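Local coordinates for protein putative polyketide synthase (Streptomyces coelicolor, PDB 1U0M) that condenses five malonyl-CoA units into a pentaketide and cyclises it to 1,3,6,8-tetrahydroxynaphthalene, as a homodimeric type III polyketide synthase of melanin biosynthesis, at residues A[41-44]-A[45-49]; A[310-313]-A[314-318]. All coordinates share one frame; numbering follows the deposited sequence.

Contact 1: A[41-44]-A[45-49]; sequences PQLP and LALRL
The backbone N-H groups of Ala46, Leu47 and Arg48 bond to the carbonyls of Gln42, Leu43 and Pro44 in the first turns of helix 43-52, with Gln42 at the N-cap position. The evidence for the helix is three consecutive i to i+4 backbone hydrogen bonds. Ala46 N gives to Gln42 O at 2.9 Å, Leu47 N to Leu43 O at 2.9 Å and Arg48 N to Pro44 O at 3.1 Å. The middle bond is nearly straight, 172° at the hydrogen. Pro44 lacks an N-H, but in a first turn its nitrogen has no preceding helical carbonyl to serve, so the ring costs no bond here.

Apolar contact comes chiefly from Leu43 and Leu47, one turn apart, whose branches meet at a slant. Leu43 CD1 lies 3.9 Å from Leu47 CD1, and Leu43 CG is 4.0 Å from Leu47 CD2, so both methyls of Leu47 take part. With Leu43 CG anti to the backbone N (chi1 179°), the side chain sets off away from the next turn and only its outer part, CG and CD1, comes near Leu47, whose own methyls reach back to it. The pair faces helix 26-37, where Leu43 touches His37 and Leu47 touches Ala33 and Arg34. Replacing Leu47 with alanine would probably leave Leu43 CD1 without its apolar partner and open a gap toward Ala33.

A mixed polar and apolar contact lies on another face of the helix. The side chains of Gln42 and Leu45 run alongside each other, pointing the same way, while Gln42 and Ala46 also reach Val187 and Leu190 of helix 187-195. The Gln42 chain bends at chi2, and its amide oxygen OE1 comes to rest 3.5 Å from the Leu45 methyl CD2.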
ATOM      1  N   PRO A  41     -26.886 -12.402 -24.454  1.00 51.17           N
ATOM      2  CA  PRO A  41     -27.884 -13.383 -24.008  1.00 49.94           C
ATOM      3  C   PRO A  41     -28.459 -13.153 -22.607  1.00 49.04           C
ATOM      4  O   PRO A  41     -29.571 -13.584 -22.301  1.00 47.67           O
ATOM      5  CB  PRO A  41     -27.125 -14.703 -24.098  1.00 51.47           C
ATOM      6  CG  PRO A  41     -26.209 -14.469 -25.274  1.00 53.21           C
ATOM      7  CD  PRO A  41     -25.690 -13.081 -24.990  1.00 50.59           C
ATOM      8  N   GLN A  42     -27.700 -12.489 -21.748  1.00 46.96           N
ATOM      9  CA  GLN A  42     -28.169 -12.235 -20.394  1.00 44.89           C
ATOM     10  C   GLN A  42     -28.480 -10.760 -20.195  1.00 41.46           C
ATOM     11  O   GLN A  42     -28.558 -10.279 -19.065  1.00 38.06           O
ATOM     12  CB  GLN A  42     -27.112 -12.686 -19.394  1.00 48.25           C
ATOM     13  CG  GLN A  42     -26.867 -14.182 -19.396  1.00 52.43           C
ATOM     14  CD  GLN A  42     -27.423 -14.836 -18.158  1.00 54.34           C
ATOM     15  OE1 GLN A  42     -26.813 -14.787 -17.088  1.00 58.91           O
ATOM     16  NE2 GLN A  42     -28.598 -15.434 -18.283  1.00 57.05           N
ATOM     17  N   LEU A  43     -28.663 -10.053 -21.307  1.00 38.34           N
ATOM     18  CA  LEU A  43     -28.959  -8.623 -21.289  1.00 38.79           C
ATOM     19  C   LEU A  43     -30.123  -8.203 -20.377  1.00 37.46           C
ATOM     20  O   LEU A  43     -29.949  -7.354 -19.504  1.00 37.29           O
ATOM     21  CB  LEU A  43     -29.221  -8.128 -22.714  1.00 38.49           C
ATOM     22  CG  LEU A  43     -29.566  -6.641 -22.854  1.00 38.81           C
ATOM     23  CD1 LEU A  43     -28.343  -5.804 -22.545  1.00 40.60           C
ATOM     24  CD2 LEU A  43     -30.053  -6.362 -24.274  1.00 38.66           C
ATOM     25  N   PRO A  44     -31.321  -8.791 -20.562  1.00 37.33           N
ATOM     26  CA  PRO A  44     -32.444  -8.397 -19.699  1.00 36.36           C
ATOM     27  C   PRO A  44     -32.108  -8.545 -18.219  1.00 34.81           C
ATOM     28  O   PRO A  44     -32.460  -7.694 -17.408  1.00 36.59           O
ATOM     29  CB  PRO A  44     -33.585  -9.322 -20.151  1.00 35.47           C
ATOM     30  CG  PRO A  44     -32.881 -10.508 -20.680  1.00 37.76           C
ATOM     31  CD  PRO A  44     -31.694  -9.931 -21.417  1.00 34.08           C
ATOM     32  N   LEU A  45     -31.403  -9.616 -17.882  1.00 33.39           N
ATOM     33  CA  LEU A  45     -31.011  -9.854 -16.498  1.00 34.33           C
ATOM     34  C   LEU A  45     -30.065  -8.746 -16.023  1.00 35.21           C
ATOM     35  O   LEU A  45     -30.181  -8.241 -14.899  1.00 35.32           O
ATOM     36  CB  LEU A  45     -30.311 -11.209 -16.380  1.00 33.15           C
ATOM     37  CG  LEU A  45     -29.621 -11.423 -15.027  1.00 37.03           C
ATOM     38  CD1 LEU A  45     -30.671 -11.591 -13.923  1.00 31.75           C
ATOM     39  CD2 LEU A  45     -28.712 -12.643 -15.103  1.00 34.67           C
ATOM     40  N   ALA A  46     -29.135  -8.368 -16.894  1.00 33.78           N
ATOM     41  CA  ALA A  46     -28.153  -7.340 -16.577  1.00 35.00           C
ATOM     42  C   ALA A  46     -28.832  -6.016 -16.266  1.00 33.87           C
ATOM     43  O   ALA A  46     -28.586  -5.404 -15.219  1.00 33.44           O
ATOM     44  CB  ALA A  46     -27.174  -7.176 -17.744  1.00 32.60           C
ATOM     45  N   LEU A  47     -29.692  -5.578 -17.181  1.00 34.23           N
ATOM     46  CA  LEU A  47     -30.422  -4.322 -17.012  1.00 33.30           C
ATOM     47  C   LEU A  47     -31.262  -4.266 -15.733  1.00 33.10           C
ATOM     48  O   LEU A  47     -31.290  -3.240 -15.046  1.00 31.79           O
ATOM     49  CB  LEU A  47     -31.315  -4.085 -18.231  1.00 34.66           C
ATOM     50  CG  LEU A  47     -30.718  -3.316 -19.419  1.00 38.58           C
ATOM     51  CD1 LEU A  47     -29.216  -3.480 -19.475  1.00 38.79           C
ATOM     52  CD2 LEU A  47     -31.364  -3.803 -20.700  1.00 38.89           C
ATOM     53  N   ARG A  48     -31.952  -5.364 -15.420  1.00 34.42           N
ATOM     54  CA  ARG A  48     -32.802  -5.431 -14.234  1.00 33.85           C
ATOM     55  C   ARG A  48     -31.972  -5.251 -12.973  1.00 34.22           C
ATOM     56  O   ARG A  48     -32.320  -4.463 -12.083  1.00 35.52           O
ATOM     57  CB  ARG A  48     -33.546  -6.782 -14.184  1.00 34.99           C
ATOM     58  CG  ARG A  48     -34.367  -7.009 -12.898  1.00 34.62           C
ATOM     59  CD  ARG A  48     -35.313  -8.220 -13.020  1.00 33.59           C
ATOM     60  NE  ARG A  48     -34.582  -9.481 -13.089  1.00 31.66           N
ATOM     61  CZ  ARG A  48     -34.009 -10.070 -12.047  1.00 31.06           C
ATOM     62  NH1 ARG A  48     -34.088  -9.525 -10.842  1.00 31.34           N
ATOM     63  NH2 ARG A  48     -33.332 -11.191 -12.212  1.00 34.11           N
ATOM     64  N   LEU A  49     -30.880  -6.005 -12.900  1.00 36.21           N
ATOM     65  CA  LEU A  49     -29.961  -5.963 -11.767  1.00 37.39           C
ATOM     66  C   LEU A  49     -29.460  -4.542 -11.549  1.00 38.21           C
ATOM     67  O   LEU A  49     -29.481  -4.021 -10.434  1.00 37.62           O
ATOM     68  CB  LEU A  49     -28.780  -6.901 -12.028  1.00 37.20           C
ATOM     69  CG  LEU A  49     -29.000  -8.393 -11.721  1.00 37.58           C
ATOM     70  CD1 LEU A  49     -30.303  -8.866 -12.324  1.00 38.84           C
ATOM     71  CD2 LEU A  49     -27.840  -9.207 -12.264  1.00 37.70           C
TER

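Contact 2: A[310-313]-A[314-318]; sequences GNIA and SAVVL
Ile312 packs along the following turn, with its terminal CD1 3.7 Å from Ala315 CB and its CG1 3.7 Å from Val316 CG2. These two contacts make the tight part; CG1, set between the backbone N and carbonyl carbon (chi1 59°), turns the ethyl arm toward the start of helix 315-326. Ala315 N reaches Ile312 O at 3.1 Å, the closing bond of a type II' beta turn, and Val316 N reaches Ala313 O at 2.9 Å. Ala313, second in the turn, takes a positive phi of 46°, unusual for a residue with a CB. Ser314 OG bonds to Glu174.

On the looser side, the Asn311 and Val316 side chains cross at about a right angle, with Asn311 OD1 4.0 Å from Val316 CG2. Asn311 OD1 instead accepts Ala313 N at 2.9 Å in the carbonyl plane, an Asx turn, which limits how the amide can turn. A polyethylene glycol, probably from the crystallisation liquor, lies about 5 Å from the Ala313 side chain (nearest atoms). Asn311 also touches Cys146, the probable nucleophile, and His278, an arrangement consistent with the Cys-His-Asn catalytic triad of chalcone synthase-like enzymes on the thiolase fold.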
ATOM      1  N   GLY A 310     -22.867   6.539  -6.370  1.00 37.61           N
ATOM      2  CA  GLY A 310     -22.601   5.196  -6.835  1.00 34.72           C
ATOM      3  C   GLY A 310     -21.550   4.647  -5.903  1.00 33.92           C
ATOM      4  O   GLY A 310     -21.300   5.214  -4.840  1.00 32.74           O
ATOM      5  N   ASN A 311     -20.923   3.545  -6.281  1.00 33.33           N
ATOM      6  CA  ASN A 311     -19.894   2.980  -5.437  1.00 32.60           C
ATOM      7  C   ASN A 311     -18.574   3.656  -5.764  1.00 33.84           C
ATOM      8  O   ASN A 311     -17.978   3.409  -6.818  1.00 32.58           O
ATOM      9  CB  ASN A 311     -19.765   1.485  -5.671  1.00 31.48           C
ATOM     10  CG  ASN A 311     -18.937   0.823  -4.617  1.00 32.42           C
ATOM     11  OD1 ASN A 311     -17.961   1.407  -4.118  1.00 36.09           O
ATOM     12  ND2 ASN A 311     -19.305  -0.406  -4.258  1.00 28.75           N
ATOM     13  N   ILE A 312     -18.120   4.511  -4.855  1.00 34.83           N
ATOM     14  CA  ILE A 312     -16.881   5.226  -5.048  1.00 32.88           C
ATOM     15  C   ILE A 312     -15.770   4.616  -4.197  1.00 34.53           C
ATOM     16  O   ILE A 312     -14.922   5.325  -3.645  1.00 36.18           O
ATOM     17  CB  ILE A 312     -17.064   6.713  -4.723  1.00 32.37           C
ATOM     18  CG1 ILE A 312     -17.526   6.898  -3.276  1.00 35.42           C
ATOM     19  CG2 ILE A 312     -18.129   7.288  -5.611  1.00 34.36           C
ATOM     20  CD1 ILE A 312     -17.647   8.336  -2.876  1.00 29.21           C
ATOM     21  N   ALA A 313     -15.792   3.287  -4.111  1.00 33.82           N
ATOM     22  CA  ALA A 313     -14.810   2.508  -3.372  1.00 32.37           C
ATOM     23  C   ALA A 313     -14.480   3.021  -1.978  1.00 33.31           C
ATOM     24  O   ALA A 313     -15.368   3.352  -1.200  1.00 35.19           O
ATOM     25  CB  ALA A 313     -13.530   2.380  -4.187  1.00 34.62           C
ATOM     26  N   SER A 314     -13.183   3.088  -1.686  1.00 33.47           N
ATOM     27  CA  SER A 314     -12.674   3.516  -0.393  1.00 33.89           C
ATOM     28  C   SER A 314     -13.282   4.810   0.135  1.00 35.96           C
ATOM     29  O   SER A 314     -13.327   5.027   1.343  1.00 37.29           O
ATOM     30  CB  SER A 314     -11.145   3.651  -0.451  1.00 34.70           C
ATOM     31  OG  SER A 314     -10.730   4.697  -1.324  1.00 32.85           O
ATOM     32  N   ALA A 315     -13.775   5.656  -0.762  1.00 36.19           N
ATOM     33  CA  ALA A 315     -14.339   6.933  -0.353  1.00 36.13           C
ATOM     34  C   ALA A 315     -15.765   6.878   0.190  1.00 38.69           C
ATOM     35  O   ALA A 315     -16.246   7.870   0.730  1.00 40.36           O
ATOM     36  CB  ALA A 315     -14.267   7.914  -1.511  1.00 34.99           C
ATOM     37  N   VAL A 316     -16.447   5.740   0.066  1.00 38.34           N
ATOM     38  CA  VAL A 316     -17.821   5.647   0.558  1.00 38.47           C
ATOM     39  C   VAL A 316     -17.976   5.939   2.055  1.00 42.29           C
ATOM     40  O   VAL A 316     -18.756   6.817   2.429  1.00 42.89           O
ATOM     41  CB  VAL A 316     -18.448   4.263   0.272  1.00 37.90           C
ATOM     42  CG1 VAL A 316     -19.794   4.154   0.972  1.00 36.06           C
ATOM     43  CG2 VAL A 316     -18.638   4.072  -1.228  1.00 35.26           C
ATOM     44  N   VAL A 317     -17.252   5.213   2.910  1.00 42.38           N
ATOM     45  CA  VAL A 317     -17.366   5.443   4.353  1.00 45.00           C
ATOM     46  C   VAL A 317     -17.259   6.918   4.675  1.00 45.82           C
ATOM     47  O   VAL A 317     -18.098   7.469   5.381  1.00 48.48           O
ATOM     48  CB  VAL A 317     -16.269   4.720   5.183  1.00 42.11           C
ATOM     49  CG1 VAL A 317     -16.628   3.279   5.381  1.00 40.65           C
ATOM     50  CG2 VAL A 317     -14.932   4.853   4.508  1.00 41.61           C
ATOM     51  N   LEU A 318     -16.219   7.545   4.140  1.00 46.80           N
ATOM     52  CA  LEU A 318     -15.956   8.954   4.371  1.00 46.87           C
ATOM     53  C   LEU A 318     -17.099   9.868   3.957  1.00 48.58           C
ATOM     54  O   LEU A 318     -17.417  10.829   4.662  1.00 49.02           O
ATOM     55  CB  LEU A 318     -14.670   9.362   3.648  1.00 45.51           C
ATOM     56  CG  LEU A 318     -13.357   9.109   4.402  1.00 46.27           C
ATOM     57  CD1 LEU A 318     -13.338   7.703   4.973  1.00 45.81           C
ATOM     58  CD2 LEU A 318     -12.173   9.337   3.471  1.00 42.62           C
TER

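How the contacts relate
The two contacts differ sharply in burial: contact 1 lies on the surface, its centre about 26 Å from the centre of the chain, whereas all touching residues of contact 2 are buried, and the contact's centre lies about 3 Å from that of the chain. Both are helix beginnings, but in different helices, 43-52 and 315-326, and their nearest atoms are about 12 Å apart. Contact 1 relies on regular i to i+4 bonds and leucine branches resting on neighbouring helices. Contact 2 instead enters its helix through a beta turn and an Asx turn, with small side chains against strands 167-175 and 198-206. Only contact 2 borders the probable active-site cysteine; contact 1 lies away from it.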